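Local coordinates for DUF3218 domain-containing protein (Pseudomonas aeruginosa, PDB 2IGS) that is of unknown function but folds as a mostly helical DUF3218 domain, possibly related to lysozyme-like enzymes, at residues A17-K21 / V32-A36; S101-N105 / M167-E171. One frame throughout, in Å; residues are numbered along the deposited sequence. Where two conformers were deposited one is given.

Overall arrangement
Two contacts, one between neighbouring helices and one between a helix and a distant loop, illustrate how a mostly helical domain ties its connecting segments to its helices. Interaction 1 joins helix 12-27 to the start of helix 35-48 and closes before interaction 2 begins; interaction 2 sets helix 87-113 against the loop between helices 161-165 and 171-177. Their centres lie about 15 Å apart, and they meet directly where P34 CB packs on A103 CB at 3.8 Å. Helix 87-113 is thus common ground: it receives F33 and P34 from the first contact and supplies one side of the second. Local and distant parts of the DUF3218 chain are in this way gathered on the same helix.

Interaction 1 of 2, residues A17-K21 / V32-A36; sequences ANIYK and VFPEA
The turn between helices 12-27 and 35-48 folds back on the first of them, and F33, just ahead of the second helix, carries the return contact against A17, Y20 and K21. The F33 ring lies over the helix backbone more than over side chains: K21 CA sits 3.8 Å from the ring centroid and 17° off its normal, a CH-pi contact with one face. The ring's far end reaches one helical turn earlier in the chain, where F33 CZ comes within 3.5 Å of A17 O, a carbonyl oxygen already engaged by K21 N in the helical hydrogen bond. Having CG anti to the backbone N (chi1 -174°) directs the F33 ring to this place. K21 adds its own aliphatic chain, with K21 CG 3.9 Å from F33 CD1, and then runs on extended toward E35.

The contact belongs to a pair of consecutive helices joined by a loop, with P34 as N-cap residue of helix 35-48 and centre of an inverse gamma turn. The first turn of that helix presents E35, modelled in two conformers; in the one described, its extended chain brings the carboxylate toward N18 and K21 of the earlier helix. There E35 OE1 lies 3.8 Å from K21 NZ, a long and tentative salt bridge. E35 OE2 and N18 OD1 stand 3.7 Å apart, the carboxylate and amide planes 58° from each other, and a water lies between them, 2.8 Å from N18 OD1 and 2.7 Å from E35 OE2. F33 also touches L99 of helix 87-113, while the Y20 ring leads away from the turn to meet W42 and F23 edge-to-face.

Interaction 2 of 2, residues S101-N105 / M167-E171; sequences SMAQN and MTLPE
N105 and T168 meet through a hydrogen bond that ties the loop before helix 171-177 to the side of helix 87-113, a helix-to-loop contact within the helical domain. N105 ND2 donates to T168 O at 2.8 Å, approaching in the carbonyl plane on a lone pair, with a C=O...N angle of 141°. The acceptor lies only 3° out of the N105 amide plane, although the bond is bent at the hydrogen, with an N-H...O angle of 139°. The same carbonyl oxygen is also approached by the hydroxyl of S101, whose OG is 3.4 Å from T168 O, a weak contact at best.

S101 stands one helical turn before N105 and faces the same loop. Its CB packs 4.0 Å from T168 CG2, and S101 OG lies 3.7 Å from P170 CD, at the N-cap residue of helix 171-177. The T168 methyl is put there by a first torsion that places CG2 anti to the backbone N, and Q104 OE1 lies 4.1 Å from that methyl carbon, CG2 of T168, the two side chains crossing at about a right angle.

Further out, N105 touches A212 and A215, and M167 touches A216, so helix 203-216 meets both sides of the contact. The other end of the N105 amide is used as well, so that the side chain grips both backbone polar groups of T168, one directly and one through solvent: a water donates to N105 OD1 at 2.7 Å and accepts from T168 N at 3.0 Å.

Interaction 1 of 2, residues A17-K21 / V32-A36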
loop_
_atom_site.group_PDB
_atom_site.type_symbol
_atom_site.label_atom_id
_atom_site.label_comp_id
_atom_site.label_asym_id
_atom_site.label_seq_id
_atom_site.Cartn_x
_atom_site.Cartn_y
_atom_site.Cartn_z
ATOM N N ALA F 17 -4.054 -1.310 -49.945
ATOM C CA ALA F 17 -4.341 0.118 -50.080
ATOM C C ALA F 17 -4.293 0.591 -51.535
ATOM O O ALA F 17 -5.140 1.374 -51.961
ATOM C CB ALA F 17 -3.381 0.938 -49.240
ATOM N N ASN F 18 -3.298 0.118 -52.284
ATOM C CA ASN F 18 -3.108 0.522 -53.680
ATOM C C ASN F 18 -4.285 0.142 -54.558
ATOM O O ASN F 18 -4.720 0.933 -55.388
ATOM C CB ASN F 18 -1.796 -0.044 -54.240
ATOM C CG ASN F 18 -0.600 0.803 -53.869
ATOM O OD1 ASN F 18 -0.743 1.837 -53.211
ATOM N ND2 ASN F 18 0.589 0.384 -54.298
ATOM N N ILE F 19 -4.774 -1.077 -54.371
ATOM C CA ILE F 19 -5.991 -1.574 -55.025
ATOM C C ILE F 19 -7.242 -0.803 -54.586
ATOM O O ILE F 19 -8.078 -0.441 -55.419
ATOM C CB ILE F 19 -6.198 -3.070 -54.718
ATOM C CG1 ILE F 19 -5.102 -3.898 -55.398
ATOM C CG2 ILE F 19 -7.567 -3.522 -55.174
ATOM C CD1 ILE F 19 -5.020 -5.328 -54.903
ATOM N N TYR F 20 -7.371 -0.553 -53.283
ATOM C CA TYR F 20 -8.512 0.178 -52.772
ATOM C C TYR F 20 -8.510 1.682 -53.124
ATOM O O TYR F 20 -9.585 2.280 -53.329
ATOM C CB TYR F 20 -8.684 -0.094 -51.274
ATOM C CG TYR F 20 -9.404 -1.415 -51.023
ATOM C CD1 TYR F 20 -8.726 -2.640 -51.107
ATOM C CD2 TYR F 20 -10.765 -1.433 -50.748
ATOM C CE1 TYR F 20 -9.397 -3.850 -50.910
ATOM C CE2 TYR F 20 -11.437 -2.622 -50.539
ATOM C CZ TYR F 20 -10.757 -3.828 -50.629
ATOM O OH TYR F 20 -11.445 -4.991 -50.400
ATOM N N LYS F 21 -7.324 2.283 -53.233
ATOM C CA LYS F 21 -7.219 3.630 -53.803
ATOM C C LYS F 21 -7.893 3.670 -55.207
ATOM O O LYS F 21 -8.597 4.621 -55.554
ATOM C CB LYS F 21 -5.747 4.079 -53.839
ATOM C CG LYS F 21 -5.546 5.586 -53.952
ATOM C CD LYS F 21 -4.076 6.015 -53.761
ATOM C CE LYS F 21 -3.861 7.415 -54.351
ATOM N NZ LYS F 21 -2.651 8.143 -53.830
ATOM N N VAL F 32 -11.546 11.818 -50.438
ATOM C CA VAL F 32 -10.198 11.884 -49.882
ATOM C C VAL F 32 -9.852 10.518 -49.267
ATOM O O VAL F 32 -10.371 10.148 -48.199
ATOM C CB VAL F 32 -10.063 13.031 -48.835
ATOM C CG1 VAL F 32 -8.607 13.220 -48.418
ATOM C CG2 VAL F 32 -10.632 14.349 -49.371
ATOM N N PHE F 33 -9.004 9.766 -49.969
ATOM C CA PHE F 33 -8.581 8.423 -49.560
ATOM C C PHE F 33 -7.642 8.492 -48.340
ATOM O O PHE F 33 -6.580 9.128 -48.409
ATOM C CB PHE F 33 -7.898 7.714 -50.744
ATOM C CG PHE F 33 -7.551 6.277 -50.476
ATOM C CD1 PHE F 33 -6.250 5.908 -50.138
ATOM C CD2 PHE F 33 -8.519 5.288 -50.548
ATOM C CE1 PHE F 33 -5.927 4.564 -49.872
ATOM C CE2 PHE F 33 -8.204 3.950 -50.270
ATOM C CZ PHE F 33 -6.909 3.592 -49.934
ATOM N N PRO F 34 -8.028 7.841 -47.214
ATOM C CA PRO F 34 -7.152 7.873 -46.022
ATOM C C PRO F 34 -5.992 6.861 -46.151
ATOM O O PRO F 34 -6.031 5.780 -45.517
ATOM C CB PRO F 34 -8.106 7.497 -44.870
ATOM C CG PRO F 34 -9.224 6.695 -45.525
ATOM C CD PRO F 34 -9.263 7.064 -46.994
ATOM N N GLU F 35 -4.983 7.188 -46.960
ATOM C CA GLU F 35 -3.944 6.202 -47.274
ATOM C C GLU F 35 -3.085 5.787 -46.073
ATOM O O GLU F 35 -2.785 4.604 -45.931
ATOM C CB GLU F 35 -3.058 6.630 -48.452
ATOM C CG GLU F 35 -2.173 5.500 -48.959
ATOM C CD GLU F 35 -1.630 5.714 -50.353
ATOM O OE1 GLU F 35 -1.149 6.823 -50.642
ATOM O OE2 GLU F 35 -1.671 4.755 -51.164
ATOM N N ALA F 36 -2.682 6.745 -45.237
ATOM C CA ALA F 36 -1.832 6.428 -44.082
ATOM C C ALA F 36 -2.481 5.446 -43.120
ATOM O O ALA F 36 -1.863 4.453 -42.760
ATOM C CB ALA F 36 -1.383 7.706 -43.343
HETATM O O HOH W 1 -0.024 2.695 -50.626
#

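Interaction 2 of 2, residues S101-N105 / M167-E171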
loop_
_atom_site.group_PDB
_atom_site.type_symbol
_atom_site.label_atom_id
_atom_site.label_comp_id
_atom_site.label_asym_id
_atom_site.label_seq_id
_atom_site.Cartn_x
_atom_site.Cartn_y
_atom_site.Cartn_z
ATOM N N SER F 101 -14.413 4.332 -41.842
ATOM C CA SER F 101 -14.601 3.836 -40.481
ATOM C C SER F 101 -13.285 3.356 -39.875
ATOM O O SER F 101 -12.984 3.672 -38.722
ATOM C CB SER F 101 -15.699 2.751 -40.421
ATOM O OG SER F 101 -15.200 1.447 -40.118
HETATM N N MSE F 102 -12.488 2.623 -40.657
HETATM C CA MSE F 102 -11.155 2.233 -40.223
HETATM C C MSE F 102 -10.262 3.403 -39.873
HETATM O O MSE F 102 -9.501 3.312 -38.920
HETATM C CB MSE F 102 -10.455 1.385 -41.266
HETATM C CG MSE F 102 -10.874 -0.050 -41.240
HETATM SE SE MSE F 102 -9.525 -1.236 -41.928
HETATM C CE MSE F 102 -8.722 -0.130 -43.304
ATOM N N ALA F 103 -10.349 4.493 -40.636
ATOM C CA ALA F 103 -9.501 5.655 -40.410
ATOM C C ALA F 103 -9.847 6.285 -39.067
ATOM O O ALA F 103 -8.967 6.548 -38.262
ATOM C CB ALA F 103 -9.668 6.668 -41.544
ATOM N N GLN F 104 -11.145 6.488 -38.833
ATOM C CA GLN F 104 -11.665 7.071 -37.600
ATOM C C GLN F 104 -11.387 6.190 -36.383
ATOM O O GLN F 104 -10.966 6.695 -35.332
ATOM C CB GLN F 104 -13.170 7.374 -37.733
ATOM C CG GLN F 104 -13.482 8.522 -38.709
ATOM C CD GLN F 104 -14.958 8.630 -39.109
ATOM O OE1 GLN F 104 -15.734 7.674 -38.976
ATOM N NE2 GLN F 104 -15.347 9.804 -39.619
ATOM N N ASN F 105 -11.599 4.884 -36.526
ATOM C CA ASN F 105 -11.378 3.964 -35.413
ATOM C C ASN F 105 -9.909 3.868 -35.009
ATOM O O ASN F 105 -9.581 3.962 -33.820
ATOM C CB ASN F 105 -12.051 2.605 -35.649
ATOM C CG ASN F 105 -13.592 2.698 -35.540
ATOM O OD1 ASN F 105 -14.117 3.447 -34.705
ATOM N ND2 ASN F 105 -14.313 1.957 -36.393
HETATM N N MSE F 167 -20.359 1.203 -31.911
HETATM C CA MSE F 167 -19.252 0.902 -32.810
HETATM C C MSE F 167 -19.492 1.474 -34.207
HETATM O O MSE F 167 -20.585 1.364 -34.743
HETATM C CB MSE F 167 -19.033 -0.603 -32.889
HETATM C CG MSE F 167 -18.288 -1.142 -31.688
HETATM SE SE MSE F 167 -18.307 -3.077 -31.517
HETATM C CE MSE F 167 -18.261 -3.065 -29.598
ATOM N N THR F 168 -18.467 2.085 -34.787
ATOM C CA THR F 168 -18.532 2.562 -36.175
ATOM C C THR F 168 -18.055 1.448 -37.139
ATOM O O THR F 168 -16.863 1.097 -37.183
ATOM C CB THR F 168 -17.701 3.847 -36.355
ATOM O OG1 THR F 168 -18.055 4.775 -35.329
ATOM C CG2 THR F 168 -17.978 4.482 -37.695
ATOM N N LEU F 169 -19.004 0.909 -37.901
ATOM C CA LEU F 169 -18.807 -0.317 -38.667
ATOM C C LEU F 169 -19.706 -0.329 -39.907
ATOM O O LEU F 169 -20.899 -0.010 -39.799
ATOM C CB LEU F 169 -19.139 -1.497 -37.756
ATOM C CG LEU F 169 -18.482 -2.868 -37.879
ATOM C CD1 LEU F 169 -16.993 -2.807 -38.142
ATOM C CD2 LEU F 169 -18.764 -3.623 -36.593
ATOM N N PRO F 170 -19.153 -0.669 -41.095
ATOM C CA PRO F 170 -20.021 -0.793 -42.276
ATOM C C PRO F 170 -21.126 -1.822 -42.057
ATOM O O PRO F 170 -20.941 -2.784 -41.286
ATOM C CB PRO F 170 -19.075 -1.271 -43.389
ATOM C CG PRO F 170 -17.858 -1.766 -42.696
ATOM C CD PRO F 170 -17.748 -0.953 -41.427
ATOM N N GLU F 171 -22.255 -1.594 -42.730
ATOM C CA GLU F 171 -23.469 -2.412 -42.649
ATOM C C GLU F 171 -23.215 -3.920 -42.646
ATOM O O GLU F 171 -23.693 -4.636 -41.759
ATOM C CB GLU F 171 -24.419 -2.067 -43.807
ATOM C CG GLU F 171 -25.150 -0.736 -43.663
ATOM C CD GLU F 171 -25.942 -0.334 -44.912
ATOM O OE1 GLU F 171 -26.516 -1.223 -45.582
ATOM O OE2 GLU F 171 -25.990 0.879 -45.214
HETATM O O HOH W 2 -15.838 2.005 -33.275
#